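Local coordinates for putative extracellular solute-binding protein (Bordetella bronchiseptica, PDB 4P56) that probably captures mandelate in the periplasm as the solute-binding component of a TRAP transporter, at residues D78-G83 against A239-R244. Residues are numbered along the deposited sequence; the frame is centred on the assembly and turned at random.
Sequences DAVRDG and AVIINR
The side chain of N243 extends with CG trans to its own N (chi1 172°), which carries the carboxamide to the end of helix 76-81. In V80, CG1 is the branch opposite the backbone N (chi1 168°), and it lies against the strand end. The motif is a Schellman helix end joined to an asparagine N-cap, in the lobe that holds the three-stranded antiparallel sheet. N243 ND2 donates to V80 O at 2.9 Å. The bond is nearly straight, 167° at the hydrogen, and V80 O lies close to the amide plane. G83 N, at 3.0 Å, also donates to V80 O, so two N-H groups grip this carbonyl. The positive phi of G83 suits glycine, and its CA packs beside N243 ND2. N243 OD1 caps helix 244-248 by accepting from A246 N. One amide thus links two helix ends, and bonds at its nitrogen and oxygen fix its rotation.

Beside the polar end the contact is apolar. I241 CD1 meets V80 CB at 3.8 Å, and T88 of strand 87-91 touches both side chains. Away from the strand, R81 NE and NH2 both hold D78 OD1. V80 CG1 sits 3.4 Å from N243 N.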
loop_
_atom_site.group_PDB
_atom_site.type_symbol
_atom_site.label_atom_id
_atom_site.label_comp_id
_atom_site.label_asym_id
_atom_site.label_seq_id
_atom_site.Cartn_x
_atom_site.Cartn_y
_atom_site.Cartn_z
ATOM N N ASP A 78 6.093 -15.463 -4.373
ATOM C CA ASP A 78 6.653 -16.787 -4.650
ATOM C C ASP A 78 8.198 -16.807 -4.607
ATOM O O ASP A 78 8.785 -17.821 -4.223
ATOM C CB ASP A 78 6.160 -17.318 -6.001
ATOM C CG ASP A 78 4.691 -17.743 -5.959
ATOM O OD1 ASP A 78 4.214 -18.088 -4.864
ATOM O OD2 ASP A 78 4.018 -17.698 -7.005
ATOM N N ALA A 79 8.845 -15.719 -5.015
ATOM C CA ALA A 79 10.315 -15.659 -4.941
ATOM C C ALA A 79 10.747 -15.920 -3.513
ATOM O O ALA A 79 11.703 -16.675 -3.270
ATOM C CB ALA A 79 10.842 -14.340 -5.422
ATOM N N VAL A 80 10.024 -15.341 -2.559
ATOM C CA VAL A 80 10.349 -15.585 -1.147
ATOM C C VAL A 80 9.994 -17.012 -0.719
ATOM O O VAL A 80 10.829 -17.723 -0.120
ATOM C CB VAL A 80 9.709 -14.498 -0.213
ATOM C CG1 VAL A 80 9.801 -14.897 1.244
ATOM C CG2 VAL A 80 10.404 -13.185 -0.444
ATOM N N ARG A 81 8.777 -17.449 -1.065
ATOM C CA ARG A 81 8.309 -18.749 -0.668
ATOM C C ARG A 81 9.230 -19.834 -1.217
ATOM O O ARG A 81 9.540 -20.799 -0.526
ATOM C CB ARG A 81 6.874 -18.968 -1.161
ATOM C CG ARG A 81 6.206 -20.226 -0.589
ATOM C CD ARG A 81 4.750 -20.288 -1.082
ATOM N NE ARG A 81 4.716 -20.079 -2.529
ATOM C CZ ARG A 81 5.228 -20.929 -3.422
ATOM N NH1 ARG A 81 5.794 -22.062 -3.026
ATOM N NH2 ARG A 81 5.163 -20.669 -4.714
ATOM N N ASP A 82 9.706 -19.640 -2.442
ATOM C CA ASP A 82 10.534 -20.637 -3.119
ATOM C C ASP A 82 12.007 -20.531 -2.728
ATOM O O ASP A 82 12.829 -21.334 -3.145
ATOM C CB ASP A 82 10.412 -20.468 -4.637
ATOM C CG ASP A 82 8.997 -20.721 -5.153
ATOM O OD1 ASP A 82 8.179 -21.302 -4.416
ATOM O OD2 ASP A 82 8.704 -20.321 -6.299
ATOM N N GLY A 83 12.372 -19.520 -1.956
ATOM C CA GLY A 83 13.744 -19.419 -1.475
ATOM C C GLY A 83 14.726 -18.754 -2.440
ATOM O O GLY A 83 15.948 -18.831 -2.256
ATOM N N ALA A 239 2.846 -6.026 2.470
ATOM C CA ALA A 239 3.365 -6.906 3.517
ATOM C C ALA A 239 4.877 -7.037 3.385
ATOM O O ALA A 239 5.390 -7.151 2.288
ATOM C CB ALA A 239 2.716 -8.279 3.425
ATOM N N VAL A 240 5.593 -7.039 4.513
ATOM C CA VAL A 240 6.996 -7.427 4.481
ATOM C C VAL A 240 7.093 -8.901 4.970
ATOM O O VAL A 240 6.588 -9.254 6.047
ATOM C CB VAL A 240 7.834 -6.491 5.350
ATOM C CG1 VAL A 240 9.274 -6.992 5.414
ATOM C CG2 VAL A 240 7.782 -5.087 4.787
ATOM N N ILE A 241 7.733 -9.746 4.167
ATOM C CA ILE A 241 7.755 -11.179 4.376
ATOM C C ILE A 241 9.190 -11.733 4.346
ATOM O O ILE A 241 10.093 -11.130 3.749
ATOM C CB ILE A 241 6.868 -11.914 3.321
ATOM C CG1 ILE A 241 7.295 -11.573 1.912
ATOM C CG2 ILE A 241 5.372 -11.483 3.448
ATOM C CD1 ILE A 241 6.667 -12.426 0.841
ATOM N N ILE A 242 9.389 -12.870 5.020
ATOM C CA ILE A 242 10.675 -13.542 5.021
ATOM C C ILE A 242 10.500 -15.033 4.842
ATOM O O ILE A 242 9.528 -15.648 5.297
ATOM C CB ILE A 242 11.499 -13.202 6.309
ATOM C CG1 ILE A 242 12.889 -13.810 6.219
ATOM C CG2 ILE A 242 10.759 -13.670 7.565
ATOM C CD1 ILE A 242 13.875 -13.235 7.267
ATOM N N ASN A 243 11.434 -15.609 4.110
ATOM C CA ASN A 243 11.422 -17.027 3.874
ATOM C C ASN A 243 11.568 -17.741 5.226
ATOM O O ASN A 243 12.376 -17.327 6.077
ATOM C CB ASN A 243 12.601 -17.378 2.977
ATOM C CG ASN A 243 12.774 -18.880 2.823
ATOM O OD1 ASN A 243 13.476 -19.491 3.612
ATOM N ND2 ASN A 243 12.106 -19.470 1.840
ATOM N N ARG A 244 10.788 -18.801 5.440
ATOM C CA ARG A 244 10.756 -19.438 6.758
ATOM C C ARG A 244 12.051 -20.154 7.106
ATOM O O ARG A 244 12.462 -20.193 8.265
ATOM C CB ARG A 244 9.578 -20.428 6.852
ATOM C CG ARG A 244 8.255 -19.724 6.923
ATOM C CD ARG A 244 7.100 -20.729 6.976
ATOM N NE ARG A 244 5.888 -20.021 7.348
ATOM C CZ ARG A 244 4.661 -20.489 7.167
ATOM N NH1 ARG A 244 4.474 -21.684 6.618
ATOM N NH2 ARG A 244 3.624 -19.741 7.522
#